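Citrate lyase, subunit 1 (PDB 6HXI) probably helps make acetyl-CoA and oxaloacetate from citrate and coenzyme A at the expense of ATP, as one subunit of ATP citrate lyase. Local coordinates at residues V153-K167 with L178-Y190. Residues are numbered along the deposited sequence; the frame is centred on the assembly and turned at random.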
loop_
_atom_site.group_PDB
_atom_site.type_symbol
_atom_site.label_atom_id
_atom_site.label_comp_id
_atom_site.label_asym_id
_atom_site.label_seq_id
_atom_site.Cartn_x
_atom_site.Cartn_y
_atom_site.Cartn_z
ATOM N N VAL C 153 -64.203 -28.873 -6.517
ATOM C CA VAL C 153 -62.820 -29.252 -6.817
ATOM C C VAL C 153 -61.973 -28.803 -5.635
ATOM O O VAL C 153 -61.844 -27.604 -5.390
ATOM C CB VAL C 153 -62.311 -28.655 -8.164
ATOM C CG1 VAL C 153 -60.967 -29.257 -8.565
ATOM C CG2 VAL C 153 -63.332 -28.855 -9.282
ATOM N N ASP C 154 -61.454 -29.764 -4.858
ATOM C CA ASP C 154 -60.633 -29.489 -3.679
ATOM C C ASP C 154 -59.334 -28.798 -4.110
ATOM O O ASP C 154 -58.785 -29.116 -5.172
ATOM C CB ASP C 154 -60.355 -30.785 -2.897
ATOM C CG ASP C 154 -59.542 -30.594 -1.634
ATOM O OD1 ASP C 154 -60.132 -30.228 -0.598
ATOM O OD2 ASP C 154 -58.309 -30.813 -1.682
ATOM N N SER C 155 -58.883 -27.825 -3.294
ATOM C CA SER C 155 -57.687 -27.014 -3.520
ATOM C C SER C 155 -56.422 -27.839 -3.737
ATOM O O SER C 155 -55.627 -27.523 -4.625
ATOM C CB SER C 155 -57.476 -26.021 -2.379
ATOM O OG SER C 155 -58.362 -24.920 -2.489
ATOM N N LEU C 156 -56.243 -28.896 -2.941
ATOM C CA LEU C 156 -55.047 -29.721 -3.025
ATOM C C LEU C 156 -55.155 -30.910 -3.974
ATOM O O LEU C 156 -54.141 -31.294 -4.572
ATOM C CB LEU C 156 -54.599 -30.184 -1.632
ATOM C CG LEU C 156 -54.479 -29.112 -0.558
ATOM C CD1 LEU C 156 -54.235 -29.744 0.783
ATOM C CD2 LEU C 156 -53.380 -28.109 -0.881
ATOM N N GLU C 157 -56.352 -31.496 -4.100
ATOM C CA GLU C 157 -56.577 -32.668 -4.941
ATOM C C GLU C 157 -56.664 -32.361 -6.443
ATOM O O GLU C 157 -56.191 -33.163 -7.249
ATOM C CB GLU C 157 -57.812 -33.463 -4.469
ATOM C CG GLU C 157 -57.623 -34.117 -3.108
ATOM C CD GLU C 157 -58.876 -34.518 -2.352
ATOM O OE1 GLU C 157 -58.769 -34.748 -1.125
ATOM O OE2 GLU C 157 -59.959 -34.614 -2.976
ATOM N N GLY C 158 -57.271 -31.231 -6.806
ATOM C CA GLY C 158 -57.436 -30.851 -8.208
ATOM C C GLY C 158 -58.551 -31.601 -8.916
ATOM O O GLY C 158 -59.296 -32.362 -8.282
ATOM N N ILE C 159 -58.691 -31.370 -10.243
ATOM C CA ILE C 159 -59.752 -31.985 -11.070
ATOM C C ILE C 159 -59.514 -33.494 -11.349
ATOM O O ILE C 159 -60.487 -34.240 -11.441
ATOM C CB ILE C 159 -60.009 -31.170 -12.384
ATOM C CG1 ILE C 159 -61.425 -31.378 -12.940
ATOM C CG2 ILE C 159 -58.947 -31.409 -13.474
ATOM C CD1 ILE C 159 -62.425 -30.415 -12.479
ATOM N N ASP C 160 -58.241 -33.927 -11.493
ATOM C CA ASP C 160 -57.847 -35.317 -11.788
ATOM C C ASP C 160 -58.357 -36.320 -10.737
ATOM O O ASP C 160 -58.592 -37.496 -11.051
ATOM C CB ASP C 160 -56.324 -35.422 -11.946
ATOM C CG ASP C 160 -55.745 -34.651 -13.120
ATOM O OD1 ASP C 160 -56.208 -33.514 -13.379
ATOM O OD2 ASP C 160 -54.793 -35.160 -13.748
ATOM N N ALA C 161 -58.561 -35.830 -9.496
ATOM C CA ALA C 161 -59.089 -36.608 -8.375
ATOM C C ALA C 161 -60.618 -36.822 -8.490
ATOM O O ALA C 161 -61.201 -37.503 -7.641
ATOM C CB ALA C 161 -58.753 -35.908 -7.067
ATOM N N LEU C 162 -61.257 -36.256 -9.543
ATOM C CA LEU C 162 -62.707 -36.323 -9.745
ATOM C C LEU C 162 -63.174 -36.951 -11.055
ATOM O O LEU C 162 -62.635 -36.650 -12.123
ATOM C CB LEU C 162 -63.335 -34.912 -9.650
ATOM C CG LEU C 162 -63.124 -34.109 -8.382
ATOM C CD1 LEU C 162 -63.382 -32.651 -8.640
ATOM C CD2 LEU C 162 -64.004 -34.612 -7.257
ATOM N N ASP C 163 -64.255 -37.745 -10.974
ATOM C CA ASP C 163 -64.923 -38.305 -12.142
ATOM C C ASP C 163 -66.046 -37.315 -12.456
ATOM O O ASP C 163 -67.134 -37.397 -11.872
ATOM C CB ASP C 163 -65.475 -39.713 -11.856
ATOM C CG ASP C 163 -66.420 -40.236 -12.932
ATOM O OD1 ASP C 163 -65.964 -40.439 -14.078
ATOM O OD2 ASP C 163 -67.625 -40.402 -12.634
ATOM N N VAL C 164 -65.743 -36.326 -13.328
ATOM C CA VAL C 164 -66.665 -35.262 -13.759
ATOM C C VAL C 164 -67.853 -35.868 -14.516
ATOM O O VAL C 164 -68.962 -35.344 -14.419
ATOM C CB VAL C 164 -65.951 -34.115 -14.541
ATOM C CG1 VAL C 164 -66.937 -33.046 -14.990
ATOM C CG2 VAL C 164 -64.838 -33.477 -13.708
ATOM N N GLY C 165 -67.613 -37.005 -15.183
ATOM C CA GLY C 165 -68.600 -37.798 -15.911
ATOM C C GLY C 165 -69.962 -37.823 -15.256
ATOM O O GLY C 165 -70.954 -37.528 -15.920
ATOM N N SER C 166 -70.007 -38.104 -13.928
ATOM C CA SER C 166 -71.224 -38.088 -13.108
ATOM C C SER C 166 -71.768 -36.631 -13.003
ATOM O O SER C 166 -71.495 -35.870 -12.069
ATOM C CB SER C 166 -70.968 -38.720 -11.748
ATOM O OG SER C 166 -70.418 -40.014 -11.921
ATOM N N LYS C 167 -72.506 -36.280 -14.061
ATOM C CA LYS C 167 -73.182 -35.042 -14.407
ATOM C C LYS C 167 -74.608 -35.455 -14.879
ATOM O O LYS C 167 -75.037 -36.584 -14.591
ATOM C CB LYS C 167 -72.398 -34.411 -15.559
ATOM C CG LYS C 167 -72.531 -32.897 -15.681
ATOM C CD LYS C 167 -71.292 -32.248 -16.294
ATOM C CE LYS C 167 -71.051 -32.617 -17.742
ATOM N NZ LYS C 167 -70.237 -33.854 -17.873
ATOM N N LEU C 178 -68.228 -34.739 -24.150
ATOM C CA LEU C 178 -67.754 -33.462 -24.698
ATOM C C LEU C 178 -67.872 -32.337 -23.688
ATOM O O LEU C 178 -66.997 -31.475 -23.658
ATOM C CB LEU C 178 -68.492 -33.085 -26.001
ATOM C CG LEU C 178 -68.122 -33.859 -27.266
ATOM C CD1 LEU C 178 -69.265 -33.842 -28.260
ATOM C CD2 LEU C 178 -66.847 -33.326 -27.895
ATOM N N VAL C 179 -68.939 -32.341 -22.861
ATOM C CA VAL C 179 -69.163 -31.336 -21.814
ATOM C C VAL C 179 -68.214 -31.611 -20.634
ATOM O O VAL C 179 -67.663 -30.670 -20.074
ATOM C CB VAL C 179 -70.655 -31.193 -21.378
ATOM C CG1 VAL C 179 -70.818 -30.057 -20.377
ATOM C CG2 VAL C 179 -71.560 -30.940 -22.578
ATOM N N GLU C 180 -68.034 -32.908 -20.262
ATOM C CA GLU C 180 -67.132 -33.381 -19.198
ATOM C C GLU C 180 -65.716 -32.866 -19.500
ATOM O O GLU C 180 -65.105 -32.252 -18.634
ATOM C CB GLU C 180 -67.156 -34.927 -19.146
ATOM C CG GLU C 180 -66.073 -35.582 -18.301
ATOM C CD GLU C 180 -66.014 -37.098 -18.382
ATOM O OE1 GLU C 180 -66.207 -37.651 -19.490
ATOM O OE2 GLU C 180 -65.745 -37.736 -17.339
ATOM N N GLU C 181 -65.250 -33.052 -20.757
ATOM C CA GLU C 181 -63.950 -32.621 -21.251
ATOM C C GLU C 181 -63.843 -31.092 -21.305
ATOM O O GLU C 181 -62.783 -30.544 -20.958
ATOM C CB GLU C 181 -63.651 -33.254 -22.621
ATOM C CG GLU C 181 -62.987 -34.623 -22.516
ATOM C CD GLU C 181 -63.443 -35.705 -23.485
ATOM O OE1 GLU C 181 -63.366 -35.488 -24.718
ATOM O OE2 GLU C 181 -63.828 -36.799 -23.007
ATOM N N PHE C 182 -64.939 -30.410 -21.726
ATOM C CA PHE C 182 -64.968 -28.954 -21.828
ATOM C C PHE C 182 -64.889 -28.255 -20.474
ATOM O O PHE C 182 -64.129 -27.276 -20.337
ATOM C CB PHE C 182 -66.178 -28.463 -22.652
ATOM C CG PHE C 182 -66.438 -26.976 -22.551
ATOM C CD1 PHE C 182 -65.567 -26.061 -23.127
ATOM C CD2 PHE C 182 -67.508 -26.490 -21.807
ATOM C CE1 PHE C 182 -65.778 -24.690 -22.991
ATOM C CE2 PHE C 182 -67.715 -25.116 -21.665
ATOM C CZ PHE C 182 -66.852 -24.227 -22.266
ATOM N N ILE C 183 -65.662 -28.735 -19.480
ATOM C CA ILE C 183 -65.688 -28.104 -18.146
ATOM C C ILE C 183 -64.412 -28.457 -17.349
ATOM O O ILE C 183 -63.988 -27.658 -16.505
ATOM C CB ILE C 183 -67.012 -28.334 -17.363
ATOM C CG1 ILE C 183 -67.141 -29.769 -16.797
ATOM C CG2 ILE C 183 -68.239 -27.949 -18.236
ATOM C CD1 ILE C 183 -68.351 -29.945 -15.828
ATOM N N THR C 184 -63.766 -29.615 -17.682
ATOM C CA THR C 184 -62.495 -30.049 -17.079
ATOM C C THR C 184 -61.389 -29.099 -17.557
ATOM O O THR C 184 -60.562 -28.675 -16.751
ATOM C CB THR C 184 -62.222 -31.549 -17.371
ATOM O OG1 THR C 184 -63.182 -32.329 -16.654
ATOM C CG2 THR C 184 -60.822 -32.004 -16.956
ATOM N N ALA C 185 -61.405 -28.759 -18.868
ATOM C CA ALA C 185 -60.479 -27.833 -19.525
ATOM C C ALA C 185 -60.707 -26.408 -19.011
ATOM O O ALA C 185 -59.741 -25.682 -18.764
ATOM C CB ALA C 185 -60.687 -27.879 -21.029
ATOM N N LEU C 186 -61.990 -26.026 -18.829
ATOM C CA LEU C 186 -62.393 -24.708 -18.335
ATOM C C LEU C 186 -61.877 -24.465 -16.926
ATOM O O LEU C 186 -61.439 -23.352 -16.642
ATOM C CB LEU C 186 -63.910 -24.509 -18.407
ATOM C CG LEU C 186 -64.397 -23.059 -18.302
ATOM C CD1 LEU C 186 -64.192 -22.322 -19.607
ATOM C CD2 LEU C 186 -65.858 -23.013 -17.907
ATOM N N TRP C 187 -61.885 -25.514 -16.065
ATOM C CA TRP C 187 -61.329 -25.444 -14.708
ATOM C C TRP C 187 -59.812 -25.208 -14.766
ATOM O O TRP C 187 -59.293 -24.406 -13.994
ATOM C CB TRP C 187 -61.628 -26.705 -13.882
ATOM C CG TRP C 187 -61.032 -26.609 -12.508
ATOM C CD1 TRP C 187 -61.507 -25.876 -11.459
ATOM C CD2 TRP C 187 -59.767 -27.130 -12.092
ATOM N NE1 TRP C 187 -60.639 -25.951 -10.396
ATOM C CE2 TRP C 187 -59.548 -26.693 -10.765
ATOM C CE3 TRP C 187 -58.774 -27.898 -12.727
ATOM C CZ2 TRP C 187 -58.408 -27.055 -10.037
ATOM C CZ3 TRP C 187 -57.652 -28.269 -12.003
ATOM C CH2 TRP C 187 -57.474 -27.845 -10.675
ATOM N N ARG C 188 -59.110 -25.914 -15.674
ATOM C CA ARG C 188 -57.661 -25.793 -15.848
ATOM C C ARG C 188 -57.336 -24.381 -16.320
ATOM O O ARG C 188 -56.417 -23.753 -15.803
ATOM C CB ARG C 188 -57.151 -26.857 -16.839
ATOM C CG ARG C 188 -57.344 -28.288 -16.359
ATOM C CD ARG C 188 -56.480 -29.240 -17.171
ATOM N NE ARG C 188 -56.968 -30.622 -17.125
ATOM C CZ ARG C 188 -56.662 -31.507 -16.177
ATOM N NH1 ARG C 188 -55.894 -31.158 -15.149
ATOM N NH2 ARG C 188 -57.149 -32.738 -16.232
ATOM N N PHE C 189 -58.154 -23.863 -17.238
ATOM C CA PHE C 189 -58.072 -22.510 -17.754
ATOM C C PHE C 189 -58.307 -21.495 -16.619
ATOM O O PHE C 189 -57.560 -20.537 -16.499
ATOM C CB PHE C 189 -59.088 -22.345 -18.900
ATOM C CG PHE C 189 -59.307 -20.944 -19.419
ATOM C CD1 PHE C 189 -58.360 -20.331 -20.230
ATOM C CD2 PHE C 189 -60.483 -20.253 -19.128
ATOM C CE1 PHE C 189 -58.562 -19.036 -20.714
ATOM C CE2 PHE C 189 -60.686 -18.957 -19.612
ATOM C CZ PHE C 189 -59.721 -18.355 -20.404
ATOM N N TYR C 190 -59.305 -21.741 -15.769
ATOM C CA TYR C 190 -59.663 -20.902 -14.611
ATOM C C TYR C 190 -58.475 -20.846 -13.618
ATOM O O TYR C 190 -58.052 -19.761 -13.195
ATOM C CB TYR C 190 -60.925 -21.507 -13.953
ATOM C CG TYR C 190 -61.379 -20.849 -12.665
ATOM C CD1 TYR C 190 -62.290 -19.800 -12.680
ATOM C CD2 TYR C 190 -60.973 -21.341 -11.424
ATOM C CE1 TYR C 190 -62.731 -19.207 -11.496
ATOM C CE2 TYR C 190 -61.427 -20.774 -10.238
ATOM C CZ TYR C 190 -62.300 -19.701 -10.280
ATOM O OH TYR C 190 -62.741 -19.125 -9.117
#
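Trp187 and Ile159 bury the largest areas in an apolar loop-on-helix contact, in which the connection leaving strand 149-154, outermost in its sheet within this chain, runs along helix 173-192 before the chain enters that helix. The indole carries much of it. With CG anti to the backbone N (chi1 179°), Trp187 projects from the helix toward the strand end, where Val153 CG1 lies 3.7 Å from its CE2 and Val153 CG2 makes a CH-pi contact over the five-membered ring. The side chains of Ile159 and Trp187 pass alongside each other, pointing opposite ways, with Ile159 CB 3.5 Å from Trp187 CE3, while Gly158 CA approaches CH2. The buried indole nitrogen is satisfied by Asp129 on neighbouring strand 128-134, which, with the packing over the ring, probably holds its rotation. A leucine in place of Trp187 would probably open a gap beneath Val153 and Ile159 and leave the Asp129 carboxylate without its indole donor.

The type I turn from Ile159 to Leu162 presents Asp160 for a salt bridge at the margin. Arg188 reaches it end-on, NH1 and NH2 both donating to OD1, at 3.0 Å from NH1; the carboxylate stands almost perpendicular to the guanidinium, 85° between planes. Ile159 CG2 sits over one face of that guanidinium, toward its rim, so a single residue packs against both the indole and the arginine. Further along, Val164 CG1 touches Ile183 CD1 at 3.5 Å, and the bent chain of Lys167 lays its CE against Val179 CG1, 3.7 Å away. Glu180 extends to bring OE2 within 2.9 Å of Gly165 N.

Here a largely irregular connection lies on one helix flank through Val153, Ile159, Val164 and a marginal salt bridge, within the antiparallel sheet-and-helix framework of an ATP-grasp domain.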